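Local atomic coordinates of odorant-binding protein 2a (Homo sapiens, PDB entry 4RUN), a protein that binds and carries small hydrophobic volatile molecules, with higher affinity for aldehydes and large fatty acids. Residues T50-R55 and G149-E154; R32-V37 and F143-T148; K17-D22 and M110-G115. The protein carries 2 engineered substitutions. All coordinates share one frame; numbering follows the deposited sequence.

Contact 1: T50-R55 and G149-E154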
ATOM      1  N   THR A  50      -4.181  -9.224  -3.992  1.00 69.42           N
ATOM      2  CA  THR A  50      -3.319 -10.363  -3.654  1.00 68.26           C
ATOM      3  C   THR A  50      -1.865  -9.981  -3.884  1.00 64.00           C
ATOM      4  O   THR A  50      -1.542  -9.394  -4.908  1.00 65.41           O
ATOM      5  CB  THR A  50      -3.663 -11.634  -4.469  1.00 72.33           C
ATOM      6  OG1 THR A  50      -3.737 -11.333  -5.869  1.00 75.68           O
ATOM      7  CG2 THR A  50      -4.982 -12.202  -4.017  1.00 75.49           C
ATOM      8  N   PHE A  51      -1.003 -10.279  -2.916  1.00 60.02           N
ATOM      9  CA  PHE A  51       0.425  -9.987  -3.032  1.00 58.11           C
ATOM     10  C   PHE A  51       1.210 -10.751  -1.974  1.00 58.41           C
ATOM     11  O   PHE A  51       0.639 -11.351  -1.063  1.00 57.96           O
ATOM     12  CB  PHE A  51       0.704  -8.493  -2.872  1.00 54.53           C
ATOM     13  CG  PHE A  51       0.249  -7.936  -1.563  1.00 53.12           C
ATOM     14  CD1 PHE A  51      -1.051  -7.484  -1.407  1.00 54.37           C
ATOM     15  CD2 PHE A  51       1.116  -7.860  -0.482  1.00 51.82           C
ATOM     16  CE1 PHE A  51      -1.482  -6.971  -0.199  1.00 53.87           C
ATOM     17  CE2 PHE A  51       0.694  -7.345   0.736  1.00 51.13           C
ATOM     18  CZ  PHE A  51      -0.609  -6.904   0.877  1.00 52.20           C
ATOM     19  N   THR A  52       2.531 -10.726  -2.115  1.00 58.28           N
ATOM     20  CA  THR A  52       3.427 -11.334  -1.146  1.00 57.29           C
ATOM     21  C   THR A  52       4.528 -10.352  -0.810  1.00 55.67           C
ATOM     22  O   THR A  52       4.797  -9.427  -1.578  1.00 56.85           O
ATOM     23  CB  THR A  52       4.045 -12.634  -1.691  1.00 59.12           C
ATOM     24  OG1 THR A  52       4.910 -12.350  -2.796  1.00 58.27           O
ATOM     25  CG2 THR A  52       2.961 -13.585  -2.146  1.00 61.67           C
ATOM     26  N   PHE A  53       5.153 -10.542   0.339  1.00 53.83           N
ATOM     27  CA  PHE A  53       6.303  -9.734   0.713  1.00 52.89           C
ATOM     28  C   PHE A  53       7.159 -10.470   1.718  1.00 54.31           C
ATOM     29  O   PHE A  53       6.695 -11.402   2.362  1.00 55.08           O
ATOM     30  CB  PHE A  53       5.870  -8.391   1.284  1.00 51.71           C
ATOM     31  CG  PHE A  53       5.085  -8.486   2.557  1.00 52.18           C
ATOM     32  CD1 PHE A  53       3.704  -8.578   2.524  1.00 52.93           C
ATOM     33  CD2 PHE A  53       5.723  -8.450   3.784  1.00 51.48           C
ATOM     34  CE1 PHE A  53       2.974  -8.649   3.689  1.00 51.46           C
ATOM     35  CE2 PHE A  53       4.997  -8.535   4.953  1.00 51.41           C
ATOM     36  CZ  PHE A  53       3.619  -8.632   4.903  1.00 50.74           C
ATOM     37  N   MET A  54       8.417 -10.062   1.826  1.00 55.78           N
ATOM     38  CA  MET A  54       9.339 -10.689   2.756  1.00 60.07           C
ATOM     39  C   MET A  54       9.502  -9.804   3.972  1.00 55.84           C
ATOM     40  O   MET A  54       9.785  -8.632   3.862  1.00 51.93           O
ATOM     41  CB  MET A  54      10.715 -10.920   2.122  1.00 64.55           C
ATOM     42  CG  MET A  54      10.742 -11.877   0.939  1.00 68.11           C
ATOM     43  SD  MET A  54      10.606 -13.582   1.445  1.00 78.30           S
ATOM     44  CE  MET A  54      12.010 -13.733   2.547  1.00 79.63           C
ATOM     45  N   ARG A  55       9.334 -10.401   5.132  1.00 58.15           N
ATOM     46  CA  ARG A  55       9.545  -9.729   6.381  1.00 59.96           C
ATOM     47  C   ARG A  55      10.638 -10.547   7.065  1.00 65.17           C
ATOM     48  O   ARG A  55      10.374 -11.627   7.599  1.00 70.72           O
ATOM     49  CB  ARG A  55       8.230  -9.721   7.155  1.00 59.07           C
ATOM     50  CG  ARG A  55       8.197  -8.831   8.376  1.00 57.98           C
ATOM     51  CD  ARG A  55       6.864  -8.969   9.108  1.00 56.34           C
ATOM     52  NE  ARG A  55       5.852  -8.024   8.652  1.00 52.54           N
ATOM     53  CZ  ARG A  55       4.534  -8.232   8.672  1.00 54.28           C
ATOM     54  NH1 ARG A  55       4.024  -9.383   9.089  1.00 53.45           N
ATOM     55  NH2 ARG A  55       3.706  -7.277   8.237  1.00 55.75           N
ATOM     56  N   GLY A 149       9.225 -10.929  -7.839  1.00 76.00           N
ATOM     57  CA  GLY A 149       8.136 -11.857  -8.071  1.00 78.78           C
ATOM     58  C   GLY A 149       7.676 -12.371  -6.717  1.00 78.15           C
ATOM     59  O   GLY A 149       8.185 -11.949  -5.671  1.00 70.98           O
ATOM     60  N   SER A 150       6.713 -13.288  -6.737  1.00 81.18           N
ATOM     61  CA  SER A 150       6.221 -13.905  -5.512  1.00 79.81           C
ATOM     62  C   SER A 150       7.363 -14.580  -4.763  1.00 80.23           C
ATOM     63  O   SER A 150       8.285 -15.122  -5.373  1.00 83.22           O
ATOM     64  CB  SER A 150       5.129 -14.931  -5.832  1.00 83.18           C
ATOM     65  OG  SER A 150       4.729 -15.637  -4.668  1.00 83.71           O
ATOM     66  N   CYS A 151       7.299 -14.549  -3.436  1.00 79.23           N
ATOM     67  CA  CYS A 151       8.256 -15.304  -2.623  1.00 81.46           C
ATOM     68  C   CYS A 151       7.752 -16.700  -2.307  1.00 82.86           C
ATOM     69  O   CYS A 151       8.282 -17.356  -1.422  1.00 82.45           O
ATOM     70  CB  CYS A 151       8.582 -14.579  -1.318  1.00 78.05           C
ATOM     71  SG  CYS A 151       7.177 -13.986  -0.379  1.00 72.95           S
ATOM     72  N   VAL A 152       6.751 -17.167  -3.040  1.00 86.69           N
ATOM     73  CA  VAL A 152       6.226 -18.500  -2.795  1.00 93.76           C
ATOM     74  C   VAL A 152       7.196 -19.450  -3.482  1.00103.93           C
ATOM     75  O   VAL A 152       7.428 -20.548  -2.998  1.00112.20           O
ATOM     76  CB  VAL A 152       4.743 -18.662  -3.224  1.00 94.46           C
ATOM     77  CG1 VAL A 152       4.359 -20.134  -3.378  1.00 99.84           C
ATOM     78  CG2 VAL A 152       3.825 -17.981  -2.206  1.00 90.24           C
ATOM     79  N   LEU A 153       7.824 -18.998  -4.565  1.00109.84           N
ATOM     80  CA  LEU A 153       8.884 -19.783  -5.194  1.00117.50           C
ATOM     81  C   LEU A 153      10.048 -20.017  -4.201  1.00121.38           C
ATOM     82  O   LEU A 153      10.383 -21.175  -3.912  1.00123.67           O
ATOM     83  CB  LEU A 153       9.345 -19.134  -6.504  1.00117.61           C
ATOM     84  CG  LEU A 153       8.377 -19.376  -7.679  1.00120.38           C
ATOM     85  CD1 LEU A 153       7.083 -18.572  -7.539  1.00115.65           C
ATOM     86  CD2 LEU A 153       9.054 -19.086  -9.018  1.00121.53           C
ATOM     87  N   GLU A 154      10.632 -18.934  -3.674  1.00118.65           N
ATOM     88  CA  GLU A 154      11.569 -19.012  -2.530  1.00117.38           C
ATOM     89  C   GLU A 154      11.713 -17.668  -1.814  1.00112.30           C
ATOM     90  O   GLU A 154      12.447 -16.788  -2.260  1.00112.41           O
ATOM     91  CB  GLU A 154      12.951 -19.542  -2.956  1.00120.49           C
ATOM     92  CG  GLU A 154      13.190 -21.017  -2.626  1.00124.32           C
ATOM     93  CD  GLU A 154      14.538 -21.526  -3.111  1.00126.32           C
ATOM     94  OE1 GLU A 154      15.573 -20.982  -2.674  1.00124.51           O
ATOM     95  OE2 GLU A 154      14.561 -22.476  -3.925  1.00126.79           O
TER

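Contact 2: R32-V37 and F143-T148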
ATOM      1  N   ARG A  32      10.926  -6.212   3.338  1.00 50.98           N
ATOM      2  CA  ARG A  32      12.206  -6.080   2.663  1.00 53.21           C
ATOM      3  C   ARG A  32      11.963  -6.114   1.184  1.00 52.61           C
ATOM      4  O   ARG A  32      12.601  -5.394   0.431  1.00 54.96           O
ATOM      5  CB  ARG A  32      13.145  -7.244   2.972  1.00 59.56           C
ATOM      6  CG  ARG A  32      13.694  -7.285   4.384  1.00 62.83           C
ATOM      7  CD  ARG A  32      14.447  -8.590   4.621  1.00 67.39           C
ATOM      8  NE  ARG A  32      15.353  -8.936   3.510  1.00 71.04           N
ATOM      9  CZ  ARG A  32      15.354 -10.085   2.812  1.00 74.02           C
ATOM     10  NH1 ARG A  32      14.498 -11.066   3.075  1.00 73.70           N
ATOM     11  NH2 ARG A  32      16.230 -10.262   1.827  1.00 77.22           N
ATOM     12  N   LYS A  33      11.076  -7.013   0.774  1.00 52.16           N
ATOM     13  CA  LYS A  33      10.782  -7.249  -0.625  1.00 52.25           C
ATOM     14  C   LYS A  33       9.287  -7.255  -0.760  1.00 50.83           C
ATOM     15  O   LYS A  33       8.593  -7.330   0.226  1.00 49.87           O
ATOM     16  CB  LYS A  33      11.359  -8.587  -1.078  1.00 55.63           C
ATOM     17  CG  LYS A  33      12.853  -8.716  -0.804  1.00 58.94           C
ATOM     18  CD  LYS A  33      13.411 -10.079  -1.189  1.00 61.70           C
ATOM     19  CE  LYS A  33      14.898  -9.985  -1.492  1.00 65.06           C
ATOM     20  NZ  LYS A  33      15.473 -11.302  -1.873  1.00 70.81           N
ATOM     21  N   VAL A  34       8.795  -7.167  -1.985  1.00 55.31           N
ATOM     22  CA  VAL A  34       7.362  -7.131  -2.237  1.00 54.83           C
ATOM     23  C   VAL A  34       7.069  -7.500  -3.692  1.00 55.14           C
ATOM     24  O   VAL A  34       7.791  -7.095  -4.596  1.00 59.08           O
ATOM     25  CB  VAL A  34       6.784  -5.736  -1.909  1.00 54.73           C
ATOM     26  CG1 VAL A  34       7.291  -4.697  -2.902  1.00 57.14           C
ATOM     27  CG2 VAL A  34       5.262  -5.776  -1.895  1.00 54.43           C
ATOM     28  N   SER A  35       6.017  -8.283  -3.905  1.00 54.76           N
ATOM     29  CA  SER A  35       5.608  -8.696  -5.241  1.00 56.06           C
ATOM     30  C   SER A  35       4.709  -7.639  -5.860  1.00 56.38           C
ATOM     31  O   SER A  35       4.355  -6.671  -5.193  1.00 55.38           O
ATOM     32  CB  SER A  35       4.860 -10.023  -5.149  1.00 58.77           C
ATOM     33  OG  SER A  35       3.601  -9.862  -4.507  1.00 57.56           O
ATOM     34  N   PRO A  36       4.329  -7.814  -7.143  1.00 61.78           N
ATOM     35  CA  PRO A  36       3.240  -7.003  -7.690  1.00 63.34           C
ATOM     36  C   PRO A  36       1.927  -7.301  -6.985  1.00 64.69           C
ATOM     37  O   PRO A  36       1.738  -8.406  -6.483  1.00 66.53           O
ATOM     38  CB  PRO A  36       3.155  -7.445  -9.158  1.00 66.40           C
ATOM     39  CG  PRO A  36       4.487  -8.033  -9.462  1.00 66.69           C
ATOM     40  CD  PRO A  36       4.943  -8.661  -8.181  1.00 65.80           C
ATOM     41  N   VAL A  37       1.040  -6.316  -6.955  1.00 65.01           N
ATOM     42  CA  VAL A  37      -0.263  -6.472  -6.353  1.00 67.34           C
ATOM     43  C   VAL A  37      -1.296  -6.704  -7.446  1.00 72.90           C
ATOM     44  O   VAL A  37      -1.460  -5.873  -8.337  1.00 73.51           O
ATOM     45  CB  VAL A  37      -0.646  -5.213  -5.559  1.00 67.82           C
ATOM     46  CG1 VAL A  37      -1.969  -5.426  -4.831  1.00 70.16           C
ATOM     47  CG2 VAL A  37       0.466  -4.837  -4.580  1.00 64.22           C
ATOM     48  N   PHE A 143      10.733   4.178   3.210  1.00 39.64           N
ATOM     49  CA  PHE A 143      11.633   3.112   2.806  1.00 39.12           C
ATOM     50  C   PHE A 143      11.052   2.488   1.537  1.00 39.06           C
ATOM     51  O   PHE A 143       9.858   2.637   1.232  1.00 36.73           O
ATOM     52  CB  PHE A 143      11.840   2.125   3.977  1.00 39.23           C
ATOM     53  CG  PHE A 143      10.615   1.341   4.354  1.00 39.88           C
ATOM     54  CD1 PHE A 143       9.725   1.829   5.302  1.00 40.32           C
ATOM     55  CD2 PHE A 143      10.366   0.093   3.788  1.00 40.93           C
ATOM     56  CE1 PHE A 143       8.602   1.091   5.660  1.00 41.41           C
ATOM     57  CE2 PHE A 143       9.246  -0.651   4.143  1.00 39.90           C
ATOM     58  CZ  PHE A 143       8.366  -0.156   5.083  1.00 41.09           C
ATOM     59  N   MET A 144      11.916   1.843   0.768  1.00 42.09           N
ATOM     60  CA  MET A 144      11.550   1.376  -0.558  1.00 45.65           C
ATOM     61  C   MET A 144      11.875  -0.088  -0.712  1.00 46.15           C
ATOM     62  O   MET A 144      13.019  -0.466  -0.980  1.00 47.75           O
ATOM     63  CB  MET A 144      12.276   2.203  -1.605  1.00 48.29           C
ATOM     64  CG  MET A 144      12.009   3.691  -1.454  1.00 48.97           C
ATOM     65  SD  MET A 144      13.355   4.581  -2.216  1.00 54.02           S
ATOM     66  CE  MET A 144      13.158   4.057  -3.920  1.00 54.09           C
ATOM     67  N   PRO A 145      10.864  -0.934  -0.542  1.00 45.68           N
ATOM     68  CA  PRO A 145      11.219  -2.345  -0.588  1.00 47.57           C
ATOM     69  C   PRO A 145      11.597  -2.816  -1.983  1.00 48.53           C
ATOM     70  O   PRO A 145      11.255  -2.174  -2.967  1.00 52.13           O
ATOM     71  CB  PRO A 145       9.961  -3.045  -0.079  1.00 46.17           C
ATOM     72  CG  PRO A 145       8.856  -2.089  -0.329  1.00 46.81           C
ATOM     73  CD  PRO A 145       9.444  -0.709  -0.233  1.00 44.89           C
ATOM     74  N   LEU A 146      12.353  -3.900  -2.051  1.00 51.43           N
ATOM     75  CA  LEU A 146      12.784  -4.466  -3.319  1.00 55.70           C
ATOM     76  C   LEU A 146      11.585  -5.048  -4.032  1.00 59.83           C
ATOM     77  O   LEU A 146      10.797  -5.761  -3.416  1.00 58.45           O
ATOM     78  CB  LEU A 146      13.803  -5.552  -3.066  1.00 59.40           C
ATOM     79  CG  LEU A 146      15.215  -5.052  -2.800  1.00 60.87           C
ATOM     80  CD1 LEU A 146      16.078  -6.268  -2.458  1.00 62.28           C
ATOM     81  CD2 LEU A 146      15.764  -4.247  -3.979  1.00 62.25           C
ATOM     82  N   GLN A 147      11.412  -4.710  -5.309  1.00 64.88           N
ATOM     83  CA  GLN A 147      10.304  -5.261  -6.080  1.00 69.33           C
ATOM     84  C   GLN A 147      10.721  -6.594  -6.663  1.00 70.45           C
ATOM     85  O   GLN A 147      11.788  -6.702  -7.253  1.00 74.34           O
ATOM     86  CB  GLN A 147       9.864  -4.315  -7.184  1.00 73.21           C
ATOM     87  CG  GLN A 147       8.413  -4.568  -7.607  1.00 78.57           C
ATOM     88  CD  GLN A 147       7.427  -3.682  -6.871  1.00 79.98           C
ATOM     89  OE1 GLN A 147       6.425  -4.156  -6.308  1.00 76.21           O
ATOM     90  NE2 GLN A 147       7.697  -2.375  -6.879  1.00 81.80           N
ATOM     91  N   THR A 148       9.881  -7.608  -6.477  1.00 68.99           N
ATOM     92  CA  THR A 148      10.228  -8.973  -6.842  1.00 70.17           C
ATOM     93  C   THR A 148       9.013  -9.700  -7.381  1.00 71.94           C
ATOM     94  O   THR A 148       7.919  -9.159  -7.391  1.00 69.34           O
ATOM     95  CB  THR A 148      10.732  -9.768  -5.620  1.00 68.75           C
ATOM     96  OG1 THR A 148       9.700  -9.807  -4.624  1.00 66.48           O
ATOM     97  CG2 THR A 148      11.990  -9.134  -5.035  1.00 66.21           C
TER

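Contact 3: K17-D22 and M110-G115. Engineered in segment 110-115: N112 (natural residue Lys).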
ATOM      1  N   LYS A  17       6.124   1.030  -4.873  1.00 46.10           N
ATOM      2  CA  LYS A  17       7.425   1.639  -5.160  1.00 44.12           C
ATOM      3  C   LYS A  17       8.065   2.257  -3.932  1.00 41.62           C
ATOM      4  O   LYS A  17       9.278   2.361  -3.835  1.00 44.92           O
ATOM      5  CB  LYS A  17       7.243   2.709  -6.228  1.00 45.93           C
ATOM      6  CG  LYS A  17       6.553   2.199  -7.483  1.00 48.36           C
ATOM      7  CD  LYS A  17       6.265   3.326  -8.444  1.00 50.67           C
ATOM      8  CE  LYS A  17       5.921   2.766  -9.803  1.00 53.56           C
ATOM      9  NZ  LYS A  17       5.555   3.814 -10.791  1.00 55.83           N
ATOM     10  N   ALA A  18       7.243   2.681  -2.989  1.00 39.61           N
ATOM     11  CA  ALA A  18       7.757   3.216  -1.749  1.00 38.36           C
ATOM     12  C   ALA A  18       6.725   2.993  -0.694  1.00 39.02           C
ATOM     13  O   ALA A  18       5.558   2.762  -1.005  1.00 40.62           O
ATOM     14  CB  ALA A  18       8.054   4.694  -1.883  1.00 38.72           C
ATOM     15  N   MET A  19       7.162   3.071   0.554  1.00 39.79           N
ATOM     16  CA  MET A  19       6.341   2.728   1.693  1.00 40.69           C
ATOM     17  C   MET A  19       6.692   3.656   2.866  1.00 40.38           C
ATOM     18  O   MET A  19       7.840   4.076   2.993  1.00 39.97           O
ATOM     19  CB  MET A  19       6.606   1.272   1.988  1.00 44.63           C
ATOM     20  CG  MET A  19       5.728   0.641   3.035  1.00 48.79           C
ATOM     21  SD  MET A  19       5.591  -1.145   2.745  1.00 50.15           S
ATOM     22  CE  MET A  19       4.469  -1.479   4.116  1.00 48.45           C
ATOM     23  N   VAL A  20       5.706   3.996   3.696  1.00 39.81           N
ATOM     24  CA  VAL A  20       5.899   4.852   4.889  1.00 39.83           C
ATOM     25  C   VAL A  20       4.948   4.353   5.940  1.00 41.53           C
ATOM     26  O   VAL A  20       3.844   3.882   5.629  1.00 41.16           O
ATOM     27  CB  VAL A  20       5.674   6.372   4.628  1.00 41.29           C
ATOM     28  CG1 VAL A  20       4.201   6.732   4.529  1.00 43.44           C
ATOM     29  CG2 VAL A  20       6.333   7.233   5.697  1.00 41.05           C
ATOM     30  N   VAL A  21       5.394   4.473   7.186  1.00 42.21           N
ATOM     31  CA  VAL A  21       4.725   3.896   8.335  1.00 43.78           C
ATOM     32  C   VAL A  21       4.797   4.868   9.511  1.00 45.77           C
ATOM     33  O   VAL A  21       5.746   5.630   9.606  1.00 45.81           O
ATOM     34  CB  VAL A  21       5.437   2.607   8.755  1.00 46.26           C
ATOM     35  CG1 VAL A  21       5.050   1.458   7.831  1.00 45.55           C
ATOM     36  CG2 VAL A  21       6.961   2.802   8.801  1.00 44.97           C
ATOM     37  N   ASP A  22       3.822   4.845  10.418  1.00 46.98           N
ATOM     38  CA  ASP A  22       3.918   5.708  11.588  1.00 47.50           C
ATOM     39  C   ASP A  22       5.085   5.284  12.468  1.00 47.52           C
ATOM     40  O   ASP A  22       5.623   4.184  12.330  1.00 49.19           O
ATOM     41  CB  ASP A  22       2.585   5.800  12.353  1.00 50.94           C
ATOM     42  CG  ASP A  22       2.090   4.474  12.872  1.00 52.97           C
ATOM     43  OD1 ASP A  22       2.884   3.696  13.439  1.00 57.27           O
ATOM     44  OD2 ASP A  22       0.867   4.226  12.773  1.00 53.34           O
ATOM     45  N   MET A 110      -0.329   4.036   7.477  1.00 54.32           N
ATOM     46  CA  MET A 110       0.631   3.446   6.564  1.00 53.92           C
ATOM     47  C   MET A 110       0.326   3.936   5.154  1.00 53.92           C
ATOM     48  O   MET A 110      -0.830   3.973   4.730  1.00 58.44           O
ATOM     49  CB  MET A 110       0.542   1.923   6.653  1.00 56.43           C
ATOM     50  CG  MET A 110       1.612   1.184   5.872  1.00 61.63           C
ATOM     51  SD  MET A 110       1.371  -0.609   5.862  1.00 64.73           S
ATOM     52  CE  MET A 110       0.482  -0.893   7.397  1.00 65.38           C
ATOM     53  N   GLY A 111       1.367   4.317   4.429  1.00 49.62           N
ATOM     54  CA  GLY A 111       1.212   4.855   3.092  1.00 48.16           C
ATOM     55  C   GLY A 111       2.055   4.091   2.100  1.00 45.93           C
ATOM     56  O   GLY A 111       3.159   3.681   2.409  1.00 43.81           O
ATOM     57  N   ASN A 112       1.534   3.893   0.898  1.00 47.12           N
ATOM     58  CA  ASN A 112       2.277   3.201  -0.133  1.00 46.74           C
ATOM     59  C   ASN A 112       2.151   3.926  -1.451  1.00 46.62           C
ATOM     60  O   ASN A 112       1.053   4.294  -1.868  1.00 50.93           O
ATOM     61  CB  ASN A 112       1.781   1.767  -0.266  1.00 48.85           C
ATOM     62  CG  ASN A 112       1.848   1.013   1.043  1.00 50.45           C
ATOM     63  OD1 ASN A 112       2.923   0.666   1.508  1.00 51.72           O
ATOM     64  ND2 ASN A 112       0.704   0.791   1.660  1.00 53.94           N
ATOM     65  N   LEU A 113       3.291   4.158  -2.084  1.00 43.16           N
ATOM     66  CA  LEU A 113       3.330   4.717  -3.410  1.00 42.70           C
ATOM     67  C   LEU A 113       3.124   3.576  -4.375  1.00 44.31           C
ATOM     68  O   LEU A 113       3.907   2.625  -4.392  1.00 45.38           O
ATOM     69  CB  LEU A 113       4.679   5.386  -3.660  1.00 41.02           C
ATOM     70  CG  LEU A 113       4.848   6.033  -5.032  1.00 42.35           C
ATOM     71  CD1 LEU A 113       3.849   7.159  -5.207  1.00 43.84           C
ATOM     72  CD2 LEU A 113       6.259   6.548  -5.198  1.00 42.32           C
ATOM     73  N   VAL A 114       2.096   3.682  -5.202  1.00 47.75           N
ATOM     74  CA  VAL A 114       1.739   2.606  -6.113  1.00 51.06           C
ATOM     75  C   VAL A 114       1.520   3.107  -7.540  1.00 55.12           C
ATOM     76  O   VAL A 114       1.048   4.223  -7.754  1.00 56.13           O
ATOM     77  CB  VAL A 114       0.482   1.861  -5.614  1.00 52.58           C
ATOM     78  CG1 VAL A 114       0.797   1.169  -4.307  1.00 50.42           C
ATOM     79  CG2 VAL A 114      -0.699   2.814  -5.413  1.00 53.91           C
ATOM     80  N   GLY A 115       1.878   2.278  -8.520  1.00 58.49           N
ATOM     81  CA  GLY A 115       1.684   2.634  -9.914  1.00 62.20           C
ATOM     82  C   GLY A 115       1.576   1.441 -10.827  1.00 67.15           C
ATOM     83  O   GLY A 115       1.897   0.317 -10.457  1.00 71.11           O
TER

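Contact 1: T50-R55 and G149-E154
The backbone of S150 passes T52 at a CA-to-CA distance of 5.8 Å, and the two chains run nearly at right angles, 85° apart. One is a strand of the lipocalin barrel. The other is the C-terminal loop, tied to strand 58-66 by the C59-C151 disulfide. T52 points at the loop and, with C151, carries most of the contact. Its OG1 accepts a weak hydrogen bond from C151 N at 3.3 Å. The methyl CG2 of T52 lies beside S150 OG, 3.7 Å off. S150 OG is anti to its own N (chi1 174°) and folds back to accept from V152 N at 3.0 Å, forming an ST turn. With an alanine in place of S150, V152 N would probably be left without its acceptor, the ST turn would go, and T52 CG2 would lose this neighbour. The sulfur of C151 reaches T52 as well, with SG 3.7 Å from CB. On the strand's other side F53 turns away from the loop. The M54 chain starts beside its own backbone N and bends at chi2 and chi3, which brings its SD to 3.6 Å from C151 CB.

Contact 2: R32-V37 and F143-T148
K33 and V34 pair in parallel with L146 and Q147, adding a short C-terminal strand to the lipocalin sheet. Three backbone bonds hold them. L146 N donates to R32 O at 2.9 Å. V34 N donates to L146 O at 2.8 Å. V34 O then takes T148 N at 2.9 Å. L146 is thus gripped through both its N and its O, and V34 likewise. On one face, K33 and L146 lie side by side and point the same way. K33 CG meets L146 CB at 4.0 Å, and the extended lysine chain runs on past L146 CD1. T148, two residues on from L146, brings its CG2 to the same K33 side chain, against CB. On the other face, V34 is buried. Its CG1 stands between its own N and carbonyl carbon (chi1 68°), where it meets P145 CG at 4.0 Å and Q147 OE1 at 3.6 Å. The glutamine chain bends at chi2 to cross V34, and its NE2 donates to V16 O on strand 12-21. S35 leans away, its OG bonded to T52 N. Strand 146-147 takes the edge of strand 33-41 away from strand 47-55, before strand 12-21 takes up the pairing at V37. This is the lipocalin barrel, in which the chain after the helix returns to pair with the N-terminal strands.

Contact 3: K17-D22 and M110-G115
A18 and L113 face each other in an antiparallel pair of the lipocalin barrel, whose two strands run at 170° with axes 4.6 Å apart. K17 N gives L113 O a bond of 2.8 Å, and L113 N returns to A18 O. K17 and A18 thus stand together opposite L113, a classic beta bulge. V20 and G111 exchange both bonds of a regular hydrogen-bonded pair. The tightly packed part is the outer face, of A18, V20 and L113. There A18 CB meets L113 CB at 3.9 Å, and V20 CG1 lies over the backbone of G111, 3.8 Å from its CA. Helix 122-134 covers this face through L125, F128 and V132. K17 NZ makes a salt bridge with D94 and a hydrogen bond to N119 O. M19, V21, M110 and the engineered N112 turn to the barrel interior, consistent with the ligand cavity. The loose side is the M110 end. M110 is partly exposed, with a citrate, probably from the crystallisation liquor, about 3 Å from its side chain. V21 CG1 runs alongside M110 CG at 4.0 Å. M19 keeps CG anti to its N (chi1 -173°) and stays extended, carrying its CE across to M110 SD at 3.7 Å.

Contact 3 is the core one, about 5 Å from the chain's centre, while contacts 2 and 1 lie progressively farther out and are partly buried. All three reach the same sheet. Strands 12-21, 33-41 and 47-55 follow one another in the chain, and each takes a different later segment. Contacts 2 and 3 meet where F143 O bonds M19 N. Contacts 1 and 2 meet where M54 O joins R32 N and T52 N joins S35 OG. The chemistry changes outward, from two long antiparallel strands with mostly apolar side chains, through a short parallel pair, to a loop packed on the strand with one weak bond and a disulfide to neighbouring strand 58-66.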